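Local atomic coordinates of sulfur oxidation protein soxB (PDB entry 2WDD), a protein that hydrolyses sulfur-sulfur bonds of cysteine S-thiosulfonate in the Sox sulfur oxidation pathway, probably using a two-manganese site in a fold of the 5'-nucleotidase family. Residues Arg78-Pro81 and Leu82-Leu85; Ile111-Gln114 and Lys115-Glu119; Ala237-Glu240 and Arg241-Gln244; Ser262-Met266 and Gln267-Ala271. All coordinates share one frame; numbering follows the deposited sequence.

In the fold
The four contacts are all local, and three of them are helix starts. Contact 4 is the one at the active site: it holds His263, a manganese ligand, just after strand 257-262. Contact 3 begins helix 240-252, which precedes that strand. Contacts 3 and 4 have centres about 13 Å apart and touch where Leu238 CD2 meets Leu268 CD1 at 4.1 Å. Contact 1 starts helix 81-86, and the side chain of Leu85 is about 12 Å from that of the manganese ligand His288. Contact 2 lies inside helix 104-120, away from the annotated sites. Its centre is about 24 Å from that of contact 1 and about 28 Å from that of contact 4.

Contact 1. Residues Arg78-Pro81 and Leu82-Leu85; sequences RGTP and LAYL
Thr80 caps the start of helix 81-86. Its OG1 accepts from Ala83 N at 3.1 Å, with an N-H...O angle of 152°. The hydroxyl lies between the backbone N and carbonyl carbon of Thr80 (chi1 56°), and this turns it to the N-H of Ala83. OG1 is also hydrogen-bonded to Glu77 O, in the loop just before. The backbone O of Thr80 takes the bond from Tyr84 N at 2.9 Å. One residue on, Pro81 O accepts from Leu85 N at 3.2 Å.

Around these bonds the packing is close. The methyl CB of Ala83 sits 3.4 Å from Thr80 OG1, close beside the cap. Leu85 CD1 reaches back to 3.4 Å from Pro81 O. The Tyr84 ring leaves the turn toward helix 91-98, where it touches Leu94 and Ala95, and its OH bonds to Gly99 O. Leu82 packs on Val331 of strand 323-333. Arg78 points away from the turn and pairs with Asp90.

Pro81 is in the first turn, where the lack of an N-H costs no helix bond. The N-cap hydroxyl gives Ala83 N, at the start of the helix, a side-chain acceptor.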
ATOM      1  N   ARG A  78      21.011  -9.591  -9.263  1.00 10.82           N
ATOM      2  CA  ARG A  78      20.096  -9.333 -10.357  1.00 10.35           C
ATOM      3  C   ARG A  78      19.550 -10.665 -10.878  1.00 12.94           C
ATOM      4  O   ARG A  78      20.298 -11.637 -11.005  1.00 13.28           O
ATOM      5  CB  ARG A  78      20.869  -8.644 -11.478  1.00 12.26           C
ATOM      6  CG  ARG A  78      19.998  -8.158 -12.601  1.00 13.63           C
ATOM      7  CD  ARG A  78      20.797  -7.387 -13.640  1.00 16.50           C
ATOM      8  NE  ARG A  78      19.886  -6.786 -14.598  1.00 14.52           N
ATOM      9  CZ  ARG A  78      20.206  -5.820 -15.446  1.00 23.02           C
ATOM     10  NH1 ARG A  78      21.443  -5.319 -15.471  1.00 18.48           N
ATOM     11  NH2 ARG A  78      19.273  -5.354 -16.262  1.00 15.77           N
ATOM     12  N   GLY A  79      18.261 -10.707 -11.202  1.00 11.26           N
ATOM     13  CA  GLY A  79      17.654 -11.888 -11.786  1.00 11.89           C
ATOM     14  C   GLY A  79      17.169 -12.952 -10.824  1.00 13.35           C
ATOM     15  O   GLY A  79      16.661 -13.984 -11.259  1.00 13.15           O
ATOM     16  N   THR A  80      17.298 -12.699  -9.529  1.00 10.87           N
ATOM     17  CA  THR A  80      16.851 -13.646  -8.515  1.00 10.65           C
ATOM     18  C   THR A  80      15.381 -13.416  -8.190  1.00 13.48           C
ATOM     19  O   THR A  80      14.833 -12.347  -8.465  1.00 12.91           O
ATOM     20  CB  THR A  80      17.669 -13.478  -7.237  1.00 13.65           C
ATOM     21  OG1 THR A  80      17.571 -12.113  -6.802  1.00 12.18           O
ATOM     22  CG2 THR A  80      19.140 -13.818  -7.490  1.00 14.26           C
ATOM     23  N   PRO A  81      14.741 -14.398  -7.532  1.00 10.22           N
ATOM     24  CA  PRO A  81      13.344 -14.195  -7.139  1.00 10.40           C
ATOM     25  C   PRO A  81      13.212 -12.966  -6.241  1.00 12.40           C
ATOM     26  O   PRO A  81      12.246 -12.215  -6.357  1.00 11.38           O
ATOM     27  CB  PRO A  81      13.008 -15.471  -6.364  1.00 12.75           C
ATOM     28  CG  PRO A  81      13.908 -16.511  -6.958  1.00 16.60           C
ATOM     29  CD  PRO A  81      15.172 -15.805  -7.390  1.00 12.14           C
ATOM     30  N   LEU A  82      14.185 -12.729  -5.363  1.00  9.49           N
ATOM     31  CA  LEU A  82      14.093 -11.539  -4.516  1.00  9.58           C
ATOM     32  C   LEU A  82      14.211 -10.272  -5.363  1.00 12.02           C
ATOM     33  O   LEU A  82      13.508  -9.294  -5.108  1.00 11.35           O
ATOM     34  CB  LEU A  82      15.143 -11.544  -3.403  1.00  9.95           C
ATOM     35  CG  LEU A  82      15.030 -10.385  -2.404  1.00 14.06           C
ATOM     36  CD1 LEU A  82      13.604 -10.245  -1.891  1.00 14.94           C
ATOM     37  CD2 LEU A  82      16.005 -10.596  -1.236  1.00 16.33           C
ATOM     38  N   ALA A  83      15.087 -10.284  -6.370  1.00 10.41           N
ATOM     39  CA  ALA A  83      15.237  -9.119  -7.239  1.00  9.87           C
ATOM     40  C   ALA A  83      13.915  -8.829  -7.956  1.00 11.07           C
ATOM     41  O   ALA A  83      13.519  -7.675  -8.118  1.00 10.67           O
ATOM     42  CB  ALA A  83      16.360  -9.340  -8.256  1.00 10.74           C
ATOM     43  N   TYR A  84      13.234  -9.890  -8.368  1.00  8.60           N
ATOM     44  CA  TYR A  84      11.930  -9.777  -9.038  1.00  8.62           C
ATOM     45  C   TYR A  84      10.920  -9.043  -8.140  1.00 11.30           C
ATOM     46  O   TYR A  84      10.177  -8.180  -8.608  1.00 10.28           O
ATOM     47  CB  TYR A  84      11.424 -11.187  -9.374  1.00  8.76           C
ATOM     48  CG  TYR A  84       9.969 -11.305  -9.783  1.00  9.04           C
ATOM     49  CD1 TYR A  84       9.391 -10.419 -10.692  1.00 10.31           C
ATOM     50  CD2 TYR A  84       9.192 -12.357  -9.317  1.00  8.72           C
ATOM     51  CE1 TYR A  84       8.059 -10.567 -11.103  1.00  9.48           C
ATOM     52  CE2 TYR A  84       7.869 -12.492  -9.687  1.00  8.50           C
ATOM     53  CZ  TYR A  84       7.304 -11.613 -10.593  1.00  9.92           C
ATOM     54  OH  TYR A  84       5.977 -11.778 -10.984  1.00 10.97           O
ATOM     55  N   LEU A  85      10.902  -9.371  -6.855  1.00  8.90           N
ATOM     56  CA  LEU A  85       9.984  -8.705  -5.931  1.00  8.54           C
ATOM     57  C   LEU A  85      10.411  -7.264  -5.637  1.00 11.83           C
ATOM     58  O   LEU A  85       9.592  -6.354  -5.494  1.00 11.40           O
ATOM     59  CB  LEU A  85       9.961  -9.452  -4.592  1.00  8.91           C
ATOM     60  CG  LEU A  85       8.890 -10.539  -4.425  1.00 14.10           C
ATOM     61  CD1 LEU A  85       9.017 -11.626  -5.475  1.00 16.10           C
ATOM     62  CD2 LEU A  85       8.960 -11.124  -3.014  1.00 16.47           C
TER

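Contact 2. Residues Ile111-Gln114 and Lys115-Glu119; sequences IRDQ and KARVE
Asp113 and Arg117 form an i to i+4 salt bridge on one side of helix 104-120, which packs against the sheet that holds strands 29-34, 124-129 and 311-320. This holds for one of two modelled conformers of Arg117. Asp113 OD2 and Arg117 NE are 2.7 Å apart. OD2 sits at the guanidinium edge, but NE meets it from above the carboxylate plane, 42° out of it. The carboxylate and guanidinium planes are 64° apart. Arg117 NH2 adds only weak bonds to both carboxylate oxygens. Arg117 NH1 has a second acidic partner, Asp22.

Asp113 CG is anti to the backbone N (chi1 176°), which leads the carboxylate along the helix to Arg117. The Arg117 chain runs extended from CG to NE, and its CG passes 3.2 Å from Asp113 O. Gln114 NE2 also donates to Asp113 OD2, at 2.9 Å, nearly along the C-O axis. OD2 therefore accepts from two side chains.

The backbone is regular alpha helix. Lys115 N bonds to Ile111 O at 2.9 Å, and Val118 N to Gln114 O at 3.0 Å. The helix is amphipathic. Ile111 packs on Phe34, Val127 and Leu312, while Val118 meets Thr30 and Ala125. Gln114 is buried and bends at chi2; its OE1 accepts from Arg314 of strand 311-320, and its NE2 also donates to Tyr21 O. Arg112 points away from the following turn and pairs with Asp344.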
ATOM      1  N   ILE A 111       2.477 -19.340   4.801  1.00 13.95           N
ATOM      2  CA  ILE A 111       2.376 -19.084   6.232  1.00 12.64           C
ATOM      3  C   ILE A 111       2.308 -20.411   6.984  1.00 18.10           C
ATOM      4  O   ILE A 111       2.971 -20.591   8.003  1.00 17.70           O
ATOM      5  CB  ILE A 111       1.141 -18.206   6.555  1.00 14.28           C
ATOM      6  CG1 ILE A 111       1.350 -16.783   6.026  1.00 12.82           C
ATOM      7  CG2 ILE A 111       0.843 -18.198   8.060  1.00 14.49           C
ATOM      8  CD1 ILE A 111       0.094 -15.928   6.035  1.00 15.13           C
ATOM      9  N   ARG A 112       1.490 -21.330   6.487  1.00 17.55           N
ATOM     10  CA  ARG A 112       1.337 -22.625   7.149  1.00 17.67           C
ATOM     11  C   ARG A 112       2.637 -23.416   7.129  1.00 22.24           C
ATOM     12  O   ARG A 112       3.006 -24.048   8.117  1.00 22.84           O
ATOM     13  CB  ARG A 112       0.208 -23.426   6.501  1.00 17.58           C
ATOM     14  CG  ARG A 112      -1.157 -22.934   6.909  1.00 19.19           C
ATOM     15  CD  ARG A 112      -2.250 -23.687   6.205  1.00 21.08           C
ATOM     16  NE  ARG A 112      -3.560 -23.171   6.580  1.00 20.78           N
ATOM     17  CZ  ARG A 112      -4.682 -23.432   5.921  1.00 20.64           C
ATOM     18  NH1 ARG A 112      -4.653 -24.213   4.851  1.00 18.79           N
ATOM     19  NH2 ARG A 112      -5.828 -22.912   6.332  1.00 18.47           N
ATOM     20  N   ASP A 113       3.328 -23.375   5.999  1.00 19.75           N
ATOM     21  CA  ASP A 113       4.600 -24.081   5.862  1.00 19.58           C
ATOM     22  C   ASP A 113       5.566 -23.587   6.934  1.00 23.34           C
ATOM     23  O   ASP A 113       6.134 -24.370   7.697  1.00 22.95           O
ATOM     24  CB  ASP A 113       5.188 -23.832   4.472  1.00 21.14           C
ATOM     25  CG  ASP A 113       6.564 -24.448   4.296  1.00 29.87           C
ATOM     26  OD1 ASP A 113       6.634 -25.670   4.053  1.00 31.52           O
ATOM     27  OD2 ASP A 113       7.567 -23.704   4.331  1.00 30.59           O
ATOM     28  N   GLN A 114       5.713 -22.271   7.018  1.00 17.75           N
ATOM     29  CA  GLN A 114       6.637 -21.683   7.969  1.00 17.05           C
ATOM     30  C   GLN A 114       6.246 -21.895   9.419  1.00 21.27           C
ATOM     31  O   GLN A 114       7.096 -22.189  10.266  1.00 20.68           O
ATOM     32  CB  GLN A 114       6.844 -20.201   7.652  1.00 17.30           C
ATOM     33  CG  GLN A 114       7.433 -19.996   6.267  1.00 15.94           C
ATOM     34  CD  GLN A 114       8.862 -20.493   6.180  1.00 20.22           C
ATOM     35  OE1 GLN A 114       9.724 -20.029   6.920  1.00 18.61           O
ATOM     36  NE2 GLN A 114       9.129 -21.406   5.246  1.00 17.14           N
ATOM     37  N   LYS A 115       4.961 -21.747   9.713  1.00 18.73           N
ATOM     38  CA  LYS A 115       4.495 -21.931  11.080  1.00 18.81           C
ATOM     39  C   LYS A 115       4.715 -23.374  11.534  1.00 24.78           C
ATOM     40  O   LYS A 115       5.134 -23.610  12.664  1.00 24.94           O
ATOM     41  CB  LYS A 115       3.015 -21.556  11.214  1.00 20.25           C
ATOM     42  CG  LYS A 115       2.544 -21.468  12.659  1.00 27.30           C
ATOM     43  CD  LYS A 115       1.191 -20.782  12.768  1.00 31.60           C
ATOM     44  CE  LYS A 115       0.606 -20.952  14.161  1.00 35.23           C
ATOM     45  NZ  LYS A 115      -0.797 -20.457  14.229  1.00 36.46           N
ATOM     46  N   ALA A 116       4.434 -24.329  10.651  1.00 22.79           N
ATOM     47  CA  ALA A 116       4.611 -25.747  10.981  1.00 23.73           C
ATOM     48  C   ALA A 116       6.082 -26.022  11.267  1.00 28.20           C
ATOM     49  O   ALA A 116       6.429 -26.714  12.225  1.00 27.72           O
ATOM     50  CB  ALA A 116       4.120 -26.623   9.834  1.00 24.38           C
ATOM     51  N   ARG A 117       6.942 -25.474  10.416  1.00 25.07           N
ATOM     52  CA  ARG A 117       8.380 -25.643  10.577  0.50 24.78           C
ATOM     53  C   ARG A 117       8.816 -25.142  11.946  1.00 28.52           C
ATOM     54  O   ARG A 117       9.541 -25.836  12.663  1.00 28.39           O
ATOM     55  CB  ARG A 117       9.143 -24.889   9.486  0.50 24.19           C
ATOM     56  CG  ARG A 117       9.070 -25.520   8.107  0.50 29.97           C
ATOM     57  CD  ARG A 117       9.773 -24.640   7.086  0.50 32.08           C
ATOM     58  NE  ARG A 117       9.450 -25.008   5.713  0.50 36.44           N
ATOM     59  CZ  ARG A 117      10.334 -25.486   4.842  0.50 51.09           C
ATOM     60  NH1 ARG A 117      11.597 -25.660   5.208  0.50 40.36           N
ATOM     61  NH2 ARG A 117       9.957 -25.793   3.608  0.50 36.07           N
ATOM     62  N   VAL A 118       8.376 -23.941  12.307  1.00 24.93           N
ATOM     63  CA  VAL A 118       8.719 -23.333  13.591  1.00 24.62           C
ATOM     64  C   VAL A 118       8.222 -24.127  14.792  1.00 31.32           C
ATOM     65  O   VAL A 118       8.930 -24.271  15.790  1.00 31.47           O
ATOM     66  CB  VAL A 118       8.242 -21.868  13.660  1.00 27.25           C
ATOM     67  CG1 VAL A 118       8.322 -21.342  15.088  1.00 26.55           C
ATOM     68  CG2 VAL A 118       9.057 -21.000  12.709  1.00 26.43           C
ATOM     69  N   GLU A 119       6.990 -24.611  14.713  1.00 29.37           N
ATOM     70  CA  GLU A 119       6.416 -25.371  15.815  1.00 30.00           C
ATOM     71  C   GLU A 119       7.050 -26.757  15.943  1.00 35.08           C
ATOM     72  O   GLU A 119       7.193 -27.280  17.047  1.00 34.81           O
ATOM     73  CB  GLU A 119       4.891 -25.425  15.707  1.00 31.28           C
ATOM     74  CG  GLU A 119       4.246 -24.066  15.993  1.00 40.03           C
ATOM     75  CD  GLU A 119       2.753 -24.031  15.719  1.00 54.66           C
ATOM     76  OE1 GLU A 119       2.245 -24.926  15.009  1.00 44.70           O
ATOM     77  OE2 GLU A 119       2.089 -23.094  16.207  1.00 45.21           O
TER

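Contact 3. Residues Ala237-Glu240 and Arg241-Gln244; sequences ALDE and RRLQ. With TBU (tertiary-butyl alcohol), chain E.
Asp239 is the N-cap of helix 240-252, and its side chain and backbone both bond to the first turn. Asp239 OD1 accepts from Arg242 N at 3.3 Å. The bond is nearly straight at the hydrogen (173°), but the donor comes from above the carboxylate plane. Asp239 O accepts from Leu243 N at 2.9 Å, and Glu240 O from Gln244 N at 2.8 Å. A water links the same region: it donates to Asp239 OD1 and accepts from Arg241 N at 3.0 Å.

The charge contacts are looser. Asp239 OD2 and Arg242 NE form a long salt bridge of 3.6 Å, with the carboxylate and guanidinium planes 85° apart. Arg241, bent at chi3, brings NH1 to 3.7 Å from Asp239 OD1, a pairing of charges alone. Arg241 NE has a further acid partner in Glu245. An alanine in place of Asp239 would probably leave Arg242 N without its cap and both arginines without this shared negative charge.

In the preceding loop, Ala237 lines the site of a bound tertiary-butyl alcohol. Leu238 packs on Leu268 and Leu272 of helix 266-273, and Leu243 joins it on Leu272, so the new helix starts against that one.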
ATOM      1  N   ALA A 237      -5.522  10.306  15.898  1.00 15.59           N
ATOM      2  CA  ALA A 237      -4.318  11.123  16.042  1.00 16.71           C
ATOM      3  C   ALA A 237      -3.083  10.427  16.601  1.00 19.99           C
ATOM      4  O   ALA A 237      -3.168   9.652  17.552  1.00 18.92           O
ATOM      5  CB  ALA A 237      -4.616  12.385  16.846  1.00 18.49           C
ATOM      6  N   LEU A 238      -1.935  10.726  16.000  1.00 18.94           N
ATOM      7  CA  LEU A 238      -0.662  10.222  16.489  1.00 19.77           C
ATOM      8  C   LEU A 238      -0.486  10.884  17.860  1.00 23.66           C
ATOM      9  O   LEU A 238      -0.574  12.109  17.981  1.00 23.04           O
ATOM     10  CB  LEU A 238       0.468  10.658  15.547  1.00 20.28           C
ATOM     11  CG  LEU A 238       1.904  10.424  16.019  1.00 24.90           C
ATOM     12  CD1 LEU A 238       2.249   8.947  15.961  1.00 25.08           C
ATOM     13  CD2 LEU A 238       2.878  11.237  15.182  1.00 27.98           C
ATOM     14  N   ASP A 239      -0.296  10.070  18.888  1.00 19.70           N
ATOM     15  CA  ASP A 239      -0.185  10.566  20.257  1.00 19.49           C
ATOM     16  C   ASP A 239       1.044   9.935  20.904  1.00 22.48           C
ATOM     17  O   ASP A 239       0.976   8.830  21.448  1.00 21.87           O
ATOM     18  CB  ASP A 239      -1.449  10.181  21.031  1.00 21.11           C
ATOM     19  CG  ASP A 239      -1.588  10.917  22.354  1.00 27.59           C
ATOM     20  OD1 ASP A 239      -0.556  11.281  22.960  1.00 27.38           O
ATOM     21  OD2 ASP A 239      -2.739  11.078  22.812  1.00 30.21           O
ATOM     22  N   GLU A 240       2.177  10.619  20.786  1.00 20.00           N
ATOM     23  CA  GLU A 240       3.442  10.105  21.306  1.00 20.41           C
ATOM     24  C   GLU A 240       3.396   9.733  22.783  1.00 24.08           C
ATOM     25  O   GLU A 240       3.967   8.724  23.191  1.00 22.23           O
ATOM     26  CB  GLU A 240       4.579  11.082  21.025  1.00 21.82           C
ATOM     27  CG  GLU A 240       4.852  11.268  19.542  1.00 30.04           C
ATOM     28  CD  GLU A 240       6.081  12.103  19.276  1.00 48.94           C
ATOM     29  OE1 GLU A 240       5.998  13.340  19.393  1.00 47.28           O
ATOM     30  OE2 GLU A 240       7.130  11.520  18.938  1.00 44.89           O
ATOM     31  N   ARG A 241       2.700  10.542  23.576  1.00 22.37           N
ATOM     32  CA  ARG A 241       2.557  10.279  25.005  1.00 22.73           C
ATOM     33  C   ARG A 241       1.858   8.948  25.249  1.00 25.03           C
ATOM     34  O   ARG A 241       2.353   8.099  25.989  1.00 24.22           O
ATOM     35  CB  ARG A 241       1.748  11.405  25.661  1.00 25.42           C
ATOM     36  CG  ARG A 241       2.263  11.853  27.018  1.00 39.10           C
ATOM     37  CD  ARG A 241       1.182  12.617  27.777  1.00 50.16           C
ATOM     38  NE  ARG A 241       0.084  11.739  28.171  1.00 61.43           N
ATOM     39  CZ  ARG A 241      -1.066  11.630  27.510  1.00 76.18           C
ATOM     40  NH1 ARG A 241      -1.281  12.359  26.423  1.00 64.41           N
ATOM     41  NH2 ARG A 241      -2.002  10.795  27.941  1.00 62.69           N
ATOM     42  N   ARG A 242       0.693   8.776  24.630  1.00 20.43           N
ATOM     43  CA  ARG A 242      -0.083   7.553  24.773  1.00 19.75           C
ATOM     44  C   ARG A 242       0.715   6.339  24.285  1.00 21.28           C
ATOM     45  O   ARG A 242       0.634   5.259  24.866  1.00 20.09           O
ATOM     46  CB  ARG A 242      -1.412   7.673  24.014  1.00 22.31           C
ATOM     47  CG  ARG A 242      -2.544   6.831  24.580  1.00 32.27           C
ATOM     48  CD  ARG A 242      -3.765   6.801  23.656  1.00 37.51           C
ATOM     49  NE  ARG A 242      -4.543   8.042  23.684  1.00 43.46           N
ATOM     50  CZ  ARG A 242      -5.480   8.329  24.583  1.00 55.12           C
ATOM     51  NH1 ARG A 242      -5.745   7.482  25.570  1.00 41.69           N
ATOM     52  NH2 ARG A 242      -6.152   9.472  24.502  1.00 38.27           N
ATOM     53  N   LEU A 243       1.478   6.522  23.209  1.00 17.69           N
ATOM     54  CA  LEU A 243       2.289   5.428  22.672  1.00 16.29           C
ATOM     55  C   LEU A 243       3.380   5.059  23.672  1.00 18.97           C
ATOM     56  O   LEU A 243       3.597   3.881  23.955  1.00 18.13           O
ATOM     57  CB  LEU A 243       2.913   5.823  21.326  1.00 15.70           C
ATOM     58  CG  LEU A 243       3.806   4.754  20.670  1.00 17.53           C
ATOM     59  CD1 LEU A 243       3.112   3.396  20.550  1.00 17.08           C
ATOM     60  CD2 LEU A 243       4.303   5.241  19.302  1.00 17.74           C
ATOM     61  N   GLN A 244       4.063   6.073  24.197  1.00 17.09           N
ATOM     62  CA  GLN A 244       5.129   5.856  25.179  1.00 17.51           C
ATOM     63  C   GLN A 244       4.604   5.175  26.435  1.00 21.82           C
ATOM     64  O   GLN A 244       5.244   4.276  26.975  1.00 21.32           O
ATOM     65  CB  GLN A 244       5.806   7.171  25.555  1.00 18.49           C
ATOM     66  CG  GLN A 244       7.009   6.993  26.494  1.00 20.81           C
ATOM     67  CD  GLN A 244       8.143   6.195  25.859  1.00 27.49           C
ATOM     68  OE1 GLN A 244       8.963   6.744  25.121  1.00 22.48           O
ATOM     69  NE2 GLN A 244       8.206   4.900  26.164  1.00 20.51           N
TER
HETATM   70  O   TBU E1577      -8.037  11.776  13.912  1.00 24.14           O
HETATM   71  C   TBU E1577      -7.774  13.163  14.230  1.00 26.88           C
HETATM   72  C1  TBU E1577      -8.379  13.515  15.563  1.00 28.28           C
HETATM   73  C2  TBU E1577      -6.285  13.528  14.336  1.00 28.91           C
HETATM   74  C3  TBU E1577      -8.418  14.033  13.163  1.00 28.48           C
HETATM   75  O   HOH W   1       1.865  13.263  22.706  1.00 45.80           O

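Contact 4. Residues Ser262-Met266 and Gln267-Ala271; sequences SHNGM and QLDAA. With MN (manganese (II) ion), chain H.
Asp269 OD1 is gripped by Ser262, at the end of strand 257-262, and Asn264, in the loop after it. This is a strand-loop-helix junction at the dinuclear manganese site of the metallophosphatase-like fold. Ser262 OG donates at 2.6 Å to the syn lone pair of Asp269 OD1. Asn264 ND2 donates to the same oxygen at 3.1 Å, nearly in line with the C-O bond and close to its own amide plane. Ser262 OG also accepts from Asn264 N, which makes an ST turn.

The helix opens after Gly265, its N-cap, whose O accepts from Asp269 N at 2.9 Å. At its backbone angles a side chain would collide with Asn264 O. A water accepts from Gly265 N and lies 2.7 Å from Asp269 OD2, which is also hydrogen-bonded to Ser284 OG. With an alanine at Asp269, Ser262 OG and Asn264 ND2 would probably lose their common acceptor, and the loop carrying His263 would be less firmly held.

Leu268 CD2 rests 3.7 Å from Asn264 CB. His263 turns away from the helix, and its ND1 bonds to Gly130 O. Asp132, His163 and His286 share its metal. His263 NE2 binds this manganese at 2.2 Å.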
ATOM      1  N   SER A 262       2.775  -1.580  13.032  1.00  9.03           N
ATOM      2  CA  SER A 262       2.404  -0.228  12.641  1.00  8.57           C
ATOM      3  C   SER A 262       1.792  -0.026  11.269  1.00 10.74           C
ATOM      4  O   SER A 262       2.188  -0.663  10.284  1.00  9.93           O
ATOM      5  CB  SER A 262       3.683   0.616  12.665  1.00 10.51           C
ATOM      6  OG  SER A 262       3.413   1.988  12.460  1.00 11.62           O
ATOM      7  N   HIS A 263       0.881   0.942  11.202  1.00  8.24           N
ATOM      8  CA  HIS A 263       0.349   1.396   9.926  1.00  7.16           C
ATOM      9  C   HIS A 263       0.539   2.913   9.853  1.00 10.51           C
ATOM     10  O   HIS A 263      -0.279   3.614   9.267  1.00 10.32           O
ATOM     11  CB  HIS A 263      -1.106   1.004   9.662  1.00  7.76           C
ATOM     12  CG  HIS A 263      -1.426   0.922   8.203  1.00  9.24           C
ATOM     13  ND1 HIS A 263      -1.463  -0.273   7.513  1.00 10.32           N
ATOM     14  CD2 HIS A 263      -1.619   1.898   7.281  1.00  9.77           C
ATOM     15  CE1 HIS A 263      -1.683  -0.027   6.231  1.00  9.50           C
ATOM     16  NE2 HIS A 263      -1.785   1.279   6.065  1.00  9.79           N
ATOM     17  N   ASN A 264       1.641   3.405  10.418  1.00  9.14           N
ATOM     18  CA  ASN A 264       1.942   4.838  10.381  1.00  9.18           C
ATOM     19  C   ASN A 264       2.553   5.267   9.052  1.00 12.03           C
ATOM     20  O   ASN A 264       2.478   6.442   8.697  1.00 10.32           O
ATOM     21  CB  ASN A 264       2.992   5.218  11.445  1.00  9.64           C
ATOM     22  CG  ASN A 264       2.444   5.259  12.859  1.00 17.33           C
ATOM     23  OD1 ASN A 264       1.345   5.739  13.106  1.00 15.62           O
ATOM     24  ND2 ASN A 264       3.279   4.852  13.817  1.00 16.14           N
ATOM     25  N   GLY A 265       3.293   4.350   8.418  1.00 10.43           N
ATOM     26  CA  GLY A 265       4.122   4.624   7.249  1.00 10.25           C
ATOM     27  C   GLY A 265       5.565   4.500   7.738  1.00 12.42           C
ATOM     28  O   GLY A 265       5.873   4.933   8.852  1.00 11.58           O
ATOM     29  N   MET A 266       6.449   3.910   6.940  1.00  8.06           N
ATOM     30  CA  MET A 266       7.810   3.678   7.408  1.00  7.74           C
ATOM     31  C   MET A 266       8.639   4.879   7.836  1.00 10.59           C
ATOM     32  O   MET A 266       9.439   4.760   8.760  1.00  9.52           O
ATOM     33  CB  MET A 266       8.589   2.771   6.461  1.00  9.17           C
ATOM     34  CG  MET A 266       9.784   2.118   7.133  1.00 10.26           C
ATOM     35  SD  MET A 266      10.529   0.842   6.096  1.00 11.79           S
ATOM     36  CE  MET A 266      11.215   1.786   4.747  1.00 10.39           C
ATOM     37  N   GLN A 267       8.486   6.020   7.168  1.00  8.96           N
ATOM     38  CA  GLN A 267       9.280   7.190   7.532  1.00  8.49           C
ATOM     39  C   GLN A 267       8.807   7.735   8.868  1.00 12.64           C
ATOM     40  O   GLN A 267       9.616   8.148   9.705  1.00 12.62           O
ATOM     41  CB  GLN A 267       9.196   8.266   6.452  1.00  8.93           C
ATOM     42  CG  GLN A 267       9.662   7.775   5.077  1.00  9.67           C
ATOM     43  CD  GLN A 267      11.048   7.150   5.130  1.00 14.19           C
ATOM     44  OE1 GLN A 267      11.994   7.763   5.626  1.00 11.24           O
ATOM     45  NE2 GLN A 267      11.175   5.931   4.609  1.00 11.91           N
ATOM     46  N   LEU A 268       7.499   7.706   9.090  1.00  9.98           N
ATOM     47  CA  LEU A 268       6.973   8.141  10.375  1.00 10.63           C
ATOM     48  C   LEU A 268       7.433   7.165  11.468  1.00 13.03           C
ATOM     49  O   LEU A 268       7.815   7.573  12.561  1.00 13.00           O
ATOM     50  CB  LEU A 268       5.455   8.260  10.323  1.00 10.62           C
ATOM     51  CG  LEU A 268       4.764   8.689  11.615  1.00 13.35           C
ATOM     52  CD1 LEU A 268       5.430   9.940  12.218  1.00 13.41           C
ATOM     53  CD2 LEU A 268       3.281   8.940  11.328  1.00 15.46           C
ATOM     54  N   ASP A 269       7.434   5.872  11.160  1.00  9.74           N
ATOM     55  CA  ASP A 269       7.925   4.898  12.120  1.00  9.59           C
ATOM     56  C   ASP A 269       9.386   5.196  12.462  1.00 13.75           C
ATOM     57  O   ASP A 269       9.792   5.052  13.619  1.00 12.18           O
ATOM     58  CB  ASP A 269       7.826   3.487  11.549  1.00 10.73           C
ATOM     59  CG  ASP A 269       6.408   2.945  11.560  1.00 12.66           C
ATOM     60  OD1 ASP A 269       5.603   3.390  12.413  1.00 13.30           O
ATOM     61  OD2 ASP A 269       6.133   2.018  10.763  1.00 12.58           O
ATOM     62  N   ALA A 270      10.190   5.560  11.459  1.00 10.69           N
ATOM     63  CA  ALA A 270      11.607   5.844  11.719  1.00 10.80           C
ATOM     64  C   ALA A 270      11.748   7.048  12.647  1.00 15.53           C
ATOM     65  O   ALA A 270      12.619   7.063  13.524  1.00 15.08           O
ATOM     66  CB  ALA A 270      12.370   6.074  10.413  1.00 11.66           C
ATOM     67  N   ALA A 271      10.891   8.047  12.462  1.00 13.30           N
ATOM     68  CA  ALA A 271      10.927   9.238  13.309  1.00 13.55           C
ATOM     69  C   ALA A 271      10.565   8.857  14.743  1.00 17.91           C
ATOM     70  O   ALA A 271      11.188   9.334  15.697  1.00 18.05           O
ATOM     71  CB  ALA A 271       9.972  10.307  12.776  1.00 14.09           C
TER
HETATM   72 MN    MN H1581      -2.313   2.424   4.308  0.90  7.88          MN
HETATM   73  O   HOH W   2       3.942   1.768   9.212  1.00  9.12           O
HETATM   74  O   HOH W   3      -1.246   2.027   2.526  0.75  7.96           O